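Side-chain contacts in enoyl-acyl carrier protein reductase (Uncultured bacterium, PDB 6KIA), which probably catalyses the NADH-dependent reduction of enoyl-acyl carrier protein in fatty acid synthesis, as an enoyl-acyl carrier protein reductase linked to triclosan resistance: residues A[218-221]-A[222-226]; A[302-305]-A[306-309]; A[353-356]-A[357-360]. All coordinates share one frame; numbering follows the deposited sequence.

Contact 1: residues A[218-221]-A[222-226]; sequences EGSA and AIRAR
Ser220 and Ala221 meet Arg224 and Ala225 in a local helix-to-helix junction, where helix 196-219 ends and helix 221-229 starts with one non-helical residue between them. Ser220 is that residue: it leaves helical geometry after the first helix and sits at the N-cap position of the second. Its side chain does not cap the new helix. With OG between the backbone N and the carbonyl carbon (chi1 62°), the hydroxyl is instead hydrogen-bonded to Leu216 O, back in the preceding turn, and to Tyr236 OH.

Backbone bonds start the second helix. Arg224 N reaches Ser220 O at 2.9 Å, and Ala225 N reaches Ala221 O at the same 2.9 Å. The break is bridged by water: water 1 gives a hydrogen to Gly219 O and accepts one from Ile223 N at 3.0 Å, while water 2 accepts one from Ala222 N and holds Gly219 O only weakly.

The Arg224 side chain folds back over the joint. Its CG is anti to the backbone N (chi1 -177°) and the chain bends at chi3 (67°), which lays one face of the guanidinium over Ala221 CA, 3.7 Å from Arg224 NH1. Arg224 NH2 lies alongside the methyl of Ala221, 3.7 Å from Ala221 CB. Ser220 OG comes at the edge of the guanidinium, near its plane, but 3.9 Å from Arg224 NH1; that nitrogen bonds to Ile217 O and to Tyr236 OH, which thus serves both residues. On the buried side Ile223 and Ser220 pack on Met142 of helix 120-146. Two consecutive helices thus meet at a one-residue break in a reductase of the Rossmann clan, with Tyr236 of strand 234-240 bonded to both Ser220 and Arg224.

Contact 2: residues A[302-305]-A[306-309]; sequences VELS and LFPL
Phe307 brings the CD2-CE2 side of its ring back against the preceding turn, where CE2 lies 4.1 Å from Leu304 CD2, the two side chains crossing obliquely. The torsion that sets CG anti to the carbonyl carbon (chi1 -63°) keeps the ring beside its own backbone N and close to the carbonyls of the turn before it. Leu304 O comes at the ring edge, near its plane, 3.7 Å from Phe307 CD2. Glu303 O approaches obliquely, 3.5 Å from Phe307 CD2.

That second carbonyl also accepts Leu306 N at 2.9 Å, an i to i+3 bond. It continues the i to i+3 pattern of the 3-10 segment 302-305, and a type I beta turn, Leu306 to Leu309, then leads into helix 309-315. Pro308 sits within this turn; its CD lies against Ser305 O at 3.4 Å. Ser305 O is buried here and has no polar partner in the model.

The polar ends turn elsewhere: Glu303 bonds through OE2 to Ser380 and through OE1 to Gly301 N, and Ser305 OG bonds to Gln255. Around the apolar pair, Leu304 packs on Met376 and Ile383 of helix 370-385, whereas Phe307 touches Ile383 too and also meets Leu342 and Ile346 of helix 339-351. Helix 394-413 contributes Thr395 against Phe307 and Ser399 against Leu306.

Contact 3: residues A[353-356]-A[357-360]; sequences DVMK and GFRN
Gly357 N is held by Asp353 O at 3.0 Å, with a second, weak bond to Val354 O at 3.4 Å, so one backbone N-H is shared between two carbonyls of the short helix 353-356. Two i to i+3 bonds follow: Phe358 N to Met355 O, 3.0 Å, and Arg359 N to Lys356 O, 3.2 Å. The second bond closes a type I beta turn from Lys356 to Arg359, and this is a short helix unwinding through successive turns into the loop that leads to helix 370-385.

Outside the backbone, Arg359 folds back on the residue three before it. Its CG is anti to the carbonyl carbon (chi1 -66°), and a bend at chi3 (-71°) swings the guanidinium over the start of the Lys356 side chain; the two side chains cross at about a right angle. One guanidinium face covers Lys356 CA and CG, with Lys356 CG 3.5 Å from Arg359 NH2. The touch is thus made by the aliphatic part of the lysine, while NZ and Arg359 NH2, probably both positively charged, are not in contact. Arg359 NH1 is hydrogen-bonded to Asn350 O, a carbonyl from the preceding helix 339-351, which helps fix the group against the turn.

Phe358 lies on the buried side. Met355 O approaches the edge of its ring near the plane, and Met355 CE and Val354 CG1 make looser apolar contacts with it. Leu372 of helix 370-385 packs on both Met355 and Phe358, while Thr258 and Met366 add loop contacts to the ring. Within 353-360, Val354 O comes closest to the ring, obliquely, 3.2 Å from Phe358 CD2.

Overall arrangement
Contacts 2 and 3 share one side of the molecule, their centres 16 Å apart and their nearest atoms about 7 Å apart without touching. Helix 370-385 is common to both, each contact packing side chains on it. Helix 339-351 packs on contact 2 and gives contact 3 a backbone carbonyl. Contact 1 stands across the chain's centre, 39 Å from contact 2 and 44 Å from contact 3 between centres, against helix 120-146. Contact 2 comes near the cofactor: the side chain of Val302, in its first segment, is about 5 Å from the bound NADH. It is also the buried one, whereas contacts 1 and 3 are partly buried.

Contact 1: residues A[218-221]-A[222-226]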
ATOM      1  N   GLU A 218     -12.126 -14.597   6.188  1.00 21.60           N
ATOM      2  CA  GLU A 218     -13.200 -15.600   6.130  1.00 22.87           C
ATOM      3  C   GLU A 218     -12.764 -16.905   5.459  1.00 30.39           C
ATOM      4  O   GLU A 218     -13.112 -17.999   5.905  1.00 27.92           O
ATOM      5  CB  GLU A 218     -14.410 -15.016   5.404  1.00 25.73           C
ATOM      6  CG  GLU A 218     -15.183 -14.079   6.297  1.00 29.35           C
ATOM      7  CD  GLU A 218     -16.321 -13.385   5.570  1.00 32.34           C
ATOM      8  OE1 GLU A 218     -16.474 -13.561   4.340  1.00 34.32           O
ATOM      9  OE2 GLU A 218     -17.096 -12.706   6.256  1.00 33.34           O
ATOM     10  N   GLY A 219     -12.009 -16.774   4.378  1.00 24.89           N
ATOM     11  CA  GLY A 219     -11.564 -17.913   3.600  1.00 24.05           C
ATOM     12  C   GLY A 219     -10.597 -18.791   4.379  1.00 24.23           C
ATOM     13  O   GLY A 219     -10.565 -20.010   4.173  1.00 25.15           O
ATOM     14  N   SER A 220      -9.851 -18.194   5.310  1.00 24.70           N
ATOM     15  CA  SER A 220      -8.858 -18.944   6.083  1.00 24.59           C
ATOM     16  C   SER A 220      -9.385 -19.419   7.448  1.00 28.43           C
ATOM     17  O   SER A 220      -8.620 -19.905   8.288  1.00 26.35           O
ATOM     18  CB  SER A 220      -7.603 -18.087   6.276  1.00 22.82           C
ATOM     19  OG  SER A 220      -7.906 -16.908   7.016  1.00 25.76           O
ATOM     20  N   ALA A 221     -10.694 -19.299   7.653  1.00 24.83           N
ATOM     21  CA  ALA A 221     -11.300 -19.566   8.957  1.00 26.19           C
ATOM     22  C   ALA A 221     -11.078 -20.987   9.450  1.00 25.14           C
ATOM     23  O   ALA A 221     -10.822 -21.186  10.641  1.00 25.21           O
ATOM     24  CB  ALA A 221     -12.814 -19.271   8.913  1.00 26.49           C
ATOM     25  N   ALA A 222     -11.192 -21.969   8.555  1.00 24.25           N
ATOM     26  CA  ALA A 222     -11.036 -23.379   8.934  1.00 28.39           C
ATOM     27  C   ALA A 222      -9.602 -23.656   9.363  1.00 28.63           C
ATOM     28  O   ALA A 222      -9.349 -24.323  10.377  1.00 28.23           O
ATOM     29  CB  ALA A 222     -11.434 -24.289   7.798  1.00 24.91           C
ATOM     30  N   ILE A 223      -8.659 -23.132   8.586  1.00 27.71           N
ATOM     31  CA  ILE A 223      -7.253 -23.228   8.953  1.00 25.73           C
ATOM     32  C   ILE A 223      -6.998 -22.591  10.317  1.00 24.57           C
ATOM     33  O   ILE A 223      -6.340 -23.182  11.184  1.00 24.73           O
ATOM     34  CB  ILE A 223      -6.350 -22.539   7.888  1.00 23.25           C
ATOM     35  CG1 ILE A 223      -6.421 -23.297   6.562  1.00 25.11           C
ATOM     36  CG2 ILE A 223      -4.920 -22.468   8.376  1.00 27.41           C
ATOM     37  CD1 ILE A 223      -5.741 -22.571   5.389  1.00 27.67           C
ATOM     38  N   ARG A 224      -7.491 -21.364  10.485  1.00 23.63           N
ATOM     39  CA  ARG A 224      -7.352 -20.612  11.734  1.00 23.43           C
ATOM     40  C   ARG A 224      -7.851 -21.436  12.928  1.00 25.47           C
ATOM     41  O   ARG A 224      -7.164 -21.550  13.946  1.00 26.09           O
ATOM     42  CB  ARG A 224      -8.083 -19.259  11.651  1.00 25.08           C
ATOM     43  CG  ARG A 224      -7.903 -18.417  12.893  1.00 24.27           C
ATOM     44  CD  ARG A 224      -8.453 -16.985  12.716  1.00 26.65           C
ATOM     45  NE  ARG A 224      -9.910 -16.940  12.574  1.00 27.56           N
ATOM     46  CZ  ARG A 224     -10.550 -16.686  11.433  1.00 30.54           C
ATOM     47  NH1 ARG A 224      -9.865 -16.453  10.316  1.00 25.66           N
ATOM     48  NH2 ARG A 224     -11.880 -16.668  11.404  1.00 27.53           N
ATOM     49  N   ALA A 225      -9.071 -21.945  12.812  1.00 27.97           N
ATOM     50  CA  ALA A 225      -9.657 -22.752  13.881  1.00 31.50           C
ATOM     51  C   ALA A 225      -8.799 -23.977  14.213  1.00 26.11           C
ATOM     52  O   ALA A 225      -8.558 -24.280  15.388  1.00 27.41           O
ATOM     53  CB  ALA A 225     -11.050 -23.181  13.502  1.00 28.74           C
ATOM     54  N   ARG A 226      -8.316 -24.665  13.183  1.00 25.51           N
ATOM     55  CA  ARG A 226      -7.575 -25.894  13.432  1.00 26.00           C
ATOM     56  C   ARG A 226      -6.237 -25.580  14.118  1.00 25.79           C
ATOM     57  O   ARG A 226      -5.814 -26.288  15.054  1.00 27.93           O
ATOM     58  CB  ARG A 226      -7.373 -26.686  12.127  1.00 28.70           C
ATOM     59  CG  ARG A 226      -6.298 -27.782  12.197  1.00 24.68           C
ATOM     60  CD  ARG A 226      -6.153 -28.552  10.890  1.00 20.49           C
ATOM     61  NE  ARG A 226      -5.632 -27.740   9.789  1.00 29.82           N
ATOM     62  CZ  ARG A 226      -4.339 -27.513   9.597  1.00 26.96           C
ATOM     63  NH1 ARG A 226      -3.450 -28.019  10.448  1.00 28.19           N
ATOM     64  NH2 ARG A 226      -3.932 -26.769   8.572  1.00 35.08           N
TER
HETATM   65  O   HOH W   1      -9.406 -22.345   5.838  1.00 28.40           O
HETATM   66  O   HOH W   2     -12.954 -21.522   5.957  1.00 35.12           O

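Contact 2: residues A[302-305]-A[306-309]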
ATOM      1  N   VAL A 302       3.392  12.791  -3.642  1.00 20.14           N
ATOM      2  CA  VAL A 302       3.286  11.904  -2.488  1.00 18.87           C
ATOM      3  C   VAL A 302       4.634  11.838  -1.746  1.00 18.14           C
ATOM      4  O   VAL A 302       4.697  11.793  -0.495  1.00 18.50           O
ATOM      5  CB  VAL A 302       2.792  10.480  -2.913  1.00 20.00           C
ATOM      6  CG1 VAL A 302       3.842   9.717  -3.726  1.00 25.30           C
ATOM      7  CG2 VAL A 302       2.326   9.662  -1.672  1.00 21.53           C
ATOM      8  N   GLU A 303       5.706  11.890  -2.524  1.00 17.86           N
ATOM      9  CA  GLU A 303       7.048  11.723  -1.983  1.00 23.08           C
ATOM     10  C   GLU A 303       7.507  12.947  -1.162  1.00 22.73           C
ATOM     11  O   GLU A 303       8.483  12.869  -0.403  1.00 18.91           O
ATOM     12  CB  GLU A 303       8.039  11.455  -3.131  1.00 22.99           C
ATOM     13  CG  GLU A 303       8.489  12.727  -3.865  1.00 20.56           C
ATOM     14  CD  GLU A 303       7.479  13.324  -4.822  1.00 27.60           C
ATOM     15  OE1 GLU A 303       6.421  12.712  -5.089  1.00 26.73           O
ATOM     16  OE2 GLU A 303       7.727  14.479  -5.252  1.00 30.81           O
ATOM     17  N   LEU A 304       6.811  14.081  -1.303  1.00 19.22           N
ATOM     18  CA  LEU A 304       7.161  15.256  -0.523  1.00 16.96           C
ATOM     19  C   LEU A 304       7.060  14.945   0.951  1.00 22.56           C
ATOM     20  O   LEU A 304       7.822  15.519   1.764  1.00 19.91           O
ATOM     21  CB  LEU A 304       6.250  16.443  -0.876  1.00 19.47           C
ATOM     22  CG  LEU A 304       6.381  16.933  -2.311  1.00 20.24           C
ATOM     23  CD1 LEU A 304       5.431  18.098  -2.489  1.00 19.62           C
ATOM     24  CD2 LEU A 304       7.819  17.372  -2.627  1.00 20.25           C
ATOM     25  N   SER A 305       6.167  14.011   1.293  1.00 18.94           N
ATOM     26  CA  SER A 305       5.978  13.666   2.704  1.00 18.92           C
ATOM     27  C   SER A 305       7.160  12.905   3.296  1.00 19.96           C
ATOM     28  O   SER A 305       7.337  12.889   4.505  1.00 21.72           O
ATOM     29  CB  SER A 305       4.707  12.841   2.880  1.00 17.42           C
ATOM     30  OG  SER A 305       3.556  13.591   2.489  1.00 18.68           O
ATOM     31  N   LEU A 306       7.990  12.327   2.440  1.00 16.40           N
ATOM     32  CA  LEU A 306       9.019  11.393   2.886  1.00 17.33           C
ATOM     33  C   LEU A 306      10.336  12.068   3.303  1.00 19.58           C
ATOM     34  O   LEU A 306      11.028  11.579   4.199  1.00 22.19           O
ATOM     35  CB  LEU A 306       9.273  10.370   1.767  1.00 21.07           C
ATOM     36  CG  LEU A 306      10.341   9.291   1.954  1.00 17.60           C
ATOM     37  CD1 LEU A 306      10.004   8.383   3.140  1.00 16.15           C
ATOM     38  CD2 LEU A 306      10.403   8.492   0.657  1.00 21.37           C
ATOM     39  N   PHE A 307      10.675  13.199   2.687  1.00 18.37           N
ATOM     40  CA  PHE A 307      11.982  13.827   2.974  1.00 17.07           C
ATOM     41  C   PHE A 307      12.294  14.103   4.456  1.00 16.52           C
ATOM     42  O   PHE A 307      13.442  13.900   4.892  1.00 17.92           O
ATOM     43  CB  PHE A 307      12.116  15.126   2.171  1.00 19.89           C
ATOM     44  CG  PHE A 307      12.115  14.916   0.687  1.00 18.32           C
ATOM     45  CD1 PHE A 307      13.208  14.347   0.052  1.00 20.47           C
ATOM     46  CD2 PHE A 307      11.024  15.296  -0.077  1.00 16.78           C
ATOM     47  CE1 PHE A 307      13.210  14.149  -1.335  1.00 18.16           C
ATOM     48  CE2 PHE A 307      11.017  15.123  -1.461  1.00 21.05           C
ATOM     49  CZ  PHE A 307      12.101  14.559  -2.097  1.00 20.38           C
ATOM     50  N   PRO A 308      11.288  14.545   5.248  1.00 17.42           N
ATOM     51  CA  PRO A 308      11.607  14.794   6.659  1.00 16.89           C
ATOM     52  C   PRO A 308      12.005  13.542   7.454  1.00 18.63           C
ATOM     53  O   PRO A 308      12.428  13.689   8.602  1.00 18.65           O
ATOM     54  CB  PRO A 308      10.302  15.406   7.207  1.00 19.53           C
ATOM     55  CG  PRO A 308       9.634  15.997   6.005  1.00 23.71           C
ATOM     56  CD  PRO A 308       9.937  15.051   4.896  1.00 19.61           C
ATOM     57  N   LEU A 309      11.897  12.349   6.869  1.00 17.50           N
ATOM     58  CA  LEU A 309      12.456  11.152   7.531  1.00 15.62           C
ATOM     59  C   LEU A 309      13.934  11.378   7.839  1.00 18.35           C
ATOM     60  O   LEU A 309      14.453  10.882   8.847  1.00 18.60           O
ATOM     61  CB  LEU A 309      12.252   9.894   6.661  1.00 16.55           C
ATOM     62  CG  LEU A 309      12.806   8.594   7.252  1.00 18.55           C
ATOM     63  CD1 LEU A 309      12.000   8.208   8.512  1.00 16.12           C
ATOM     64  CD2 LEU A 309      12.795   7.443   6.221  1.00 15.86           C
TER

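Contact 3: residues A[353-356]-A[357-360]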
ATOM      1  N   ASP A 353       0.096  28.048   4.641  1.00 33.84           N
ATOM      2  CA  ASP A 353      -1.322  27.956   4.996  1.00 35.85           C
ATOM      3  C   ASP A 353      -2.063  26.977   4.092  1.00 30.17           C
ATOM      4  O   ASP A 353      -2.956  26.252   4.554  1.00 34.84           O
ATOM      5  CB  ASP A 353      -1.995  29.331   4.958  1.00 43.55           C
ATOM      6  CG  ASP A 353      -1.707  30.156   6.209  1.00 54.25           C
ATOM      7  OD1 ASP A 353      -1.192  29.591   7.200  1.00 55.97           O
ATOM      8  OD2 ASP A 353      -2.008  31.367   6.207  1.00 60.80           O
ATOM      9  N   VAL A 354      -1.706  26.971   2.807  1.00 26.48           N
ATOM     10  CA  VAL A 354      -2.328  26.055   1.861  1.00 24.37           C
ATOM     11  C   VAL A 354      -2.173  24.592   2.320  1.00 24.29           C
ATOM     12  O   VAL A 354      -3.156  23.845   2.392  1.00 28.42           O
ATOM     13  CB  VAL A 354      -1.725  26.201   0.437  1.00 31.94           C
ATOM     14  CG1 VAL A 354      -2.251  25.100  -0.474  1.00 35.03           C
ATOM     15  CG2 VAL A 354      -2.056  27.560  -0.157  1.00 38.04           C
ATOM     16  N   MET A 355      -0.961  24.199   2.697  1.00 26.03           N
ATOM     17  CA  MET A 355      -0.728  22.814   3.111  1.00 21.68           C
ATOM     18  C   MET A 355      -1.266  22.556   4.507  1.00 26.90           C
ATOM     19  O   MET A 355      -1.784  21.463   4.789  1.00 23.42           O
ATOM     20  CB  MET A 355       0.756  22.473   3.039  1.00 22.40           C
ATOM     21  CG  MET A 355       1.316  22.487   1.605  1.00 21.81           C
ATOM     22  SD  MET A 355       0.234  21.714   0.389  1.00 26.89           S
ATOM     23  CE  MET A 355       0.063  20.050   1.074  1.00 21.61           C
ATOM     24  N   LYS A 356      -1.216  23.572   5.368  1.00 26.71           N
ATOM     25  CA  LYS A 356      -1.730  23.408   6.719  1.00 24.27           C
ATOM     26  C   LYS A 356      -3.221  23.101   6.686  1.00 26.65           C
ATOM     27  O   LYS A 356      -3.717  22.354   7.540  1.00 26.52           O
ATOM     28  CB  LYS A 356      -1.491  24.673   7.550  1.00 35.10           C
ATOM     29  CG  LYS A 356      -1.899  24.522   9.002  1.00 45.03           C
ATOM     30  CD  LYS A 356      -1.942  25.861   9.715  1.00 54.09           C
ATOM     31  CE  LYS A 356      -1.973  25.669  11.220  1.00 63.44           C
ATOM     32  NZ  LYS A 356      -3.147  24.854  11.635  1.00 69.41           N
ATOM     33  N   GLY A 357      -3.908  23.611   5.663  1.00 28.21           N
ATOM     34  CA  GLY A 357      -5.334  23.367   5.494  1.00 27.78           C
ATOM     35  C   GLY A 357      -5.704  21.909   5.236  1.00 34.91           C
ATOM     36  O   GLY A 357      -6.834  21.480   5.510  1.00 35.07           O
ATOM     37  N   PHE A 358      -4.761  21.138   4.702  1.00 25.75           N
ATOM     38  CA  PHE A 358      -5.039  19.724   4.406  1.00 29.65           C
ATOM     39  C   PHE A 358      -4.673  18.782   5.553  1.00 28.60           C
ATOM     40  O   PHE A 358      -4.788  17.572   5.406  1.00 29.09           O
ATOM     41  CB  PHE A 358      -4.304  19.294   3.128  1.00 25.22           C
ATOM     42  CG  PHE A 358      -4.833  19.947   1.897  1.00 27.24           C
ATOM     43  CD1 PHE A 358      -5.994  19.479   1.299  1.00 24.51           C
ATOM     44  CD2 PHE A 358      -4.192  21.054   1.357  1.00 26.18           C
ATOM     45  CE1 PHE A 358      -6.503  20.104   0.172  1.00 26.58           C
ATOM     46  CE2 PHE A 358      -4.688  21.684   0.231  1.00 27.84           C
ATOM     47  CZ  PHE A 358      -5.842  21.209  -0.367  1.00 28.67           C
ATOM     48  N   ARG A 359      -4.298  19.330   6.710  1.00 25.29           N
ATOM     49  CA  ARG A 359      -3.979  18.497   7.882  1.00 28.39           C
ATOM     50  C   ARG A 359      -5.225  18.247   8.722  1.00 33.30           C
ATOM     51  O   ARG A 359      -5.181  18.191   9.947  1.00 42.78           O
ATOM     52  CB  ARG A 359      -2.877  19.151   8.730  1.00 30.79           C
ATOM     53  CG  ARG A 359      -1.550  19.224   7.995  1.00 26.45           C
ATOM     54  CD  ARG A 359      -0.321  19.232   8.899  1.00 32.08           C
ATOM     55  NE  ARG A 359      -0.127  20.473   9.655  1.00 36.02           N
ATOM     56  CZ  ARG A 359       0.633  21.479   9.229  1.00 29.15           C
ATOM     57  NH1 ARG A 359       1.217  21.411   8.031  1.00 22.31           N
ATOM     58  NH2 ARG A 359       0.797  22.576   9.982  1.00 33.24           N
ATOM     59  N   ASN A 360      -6.331  18.077   8.016  1.00 27.49           N
ATOM     60  CA  ASN A 360      -7.632  17.824   8.596  1.00 29.49           C
ATOM     61  C   ASN A 360      -7.935  16.338   8.534  1.00 27.19           C
ATOM     62  O   ASN A 360      -8.282  15.805   7.482  1.00 28.97           O
ATOM     63  CB  ASN A 360      -8.681  18.637   7.848  1.00 29.31           C
ATOM     64  CG  ASN A 360     -10.066  18.547   8.465  1.00 36.01           C
ATOM     65  OD1 ASN A 360     -10.417  17.579   9.141  1.00 30.72           O
ATOM     66  ND2 ASN A 360     -10.872  19.570   8.213  1.00 39.73           N
TER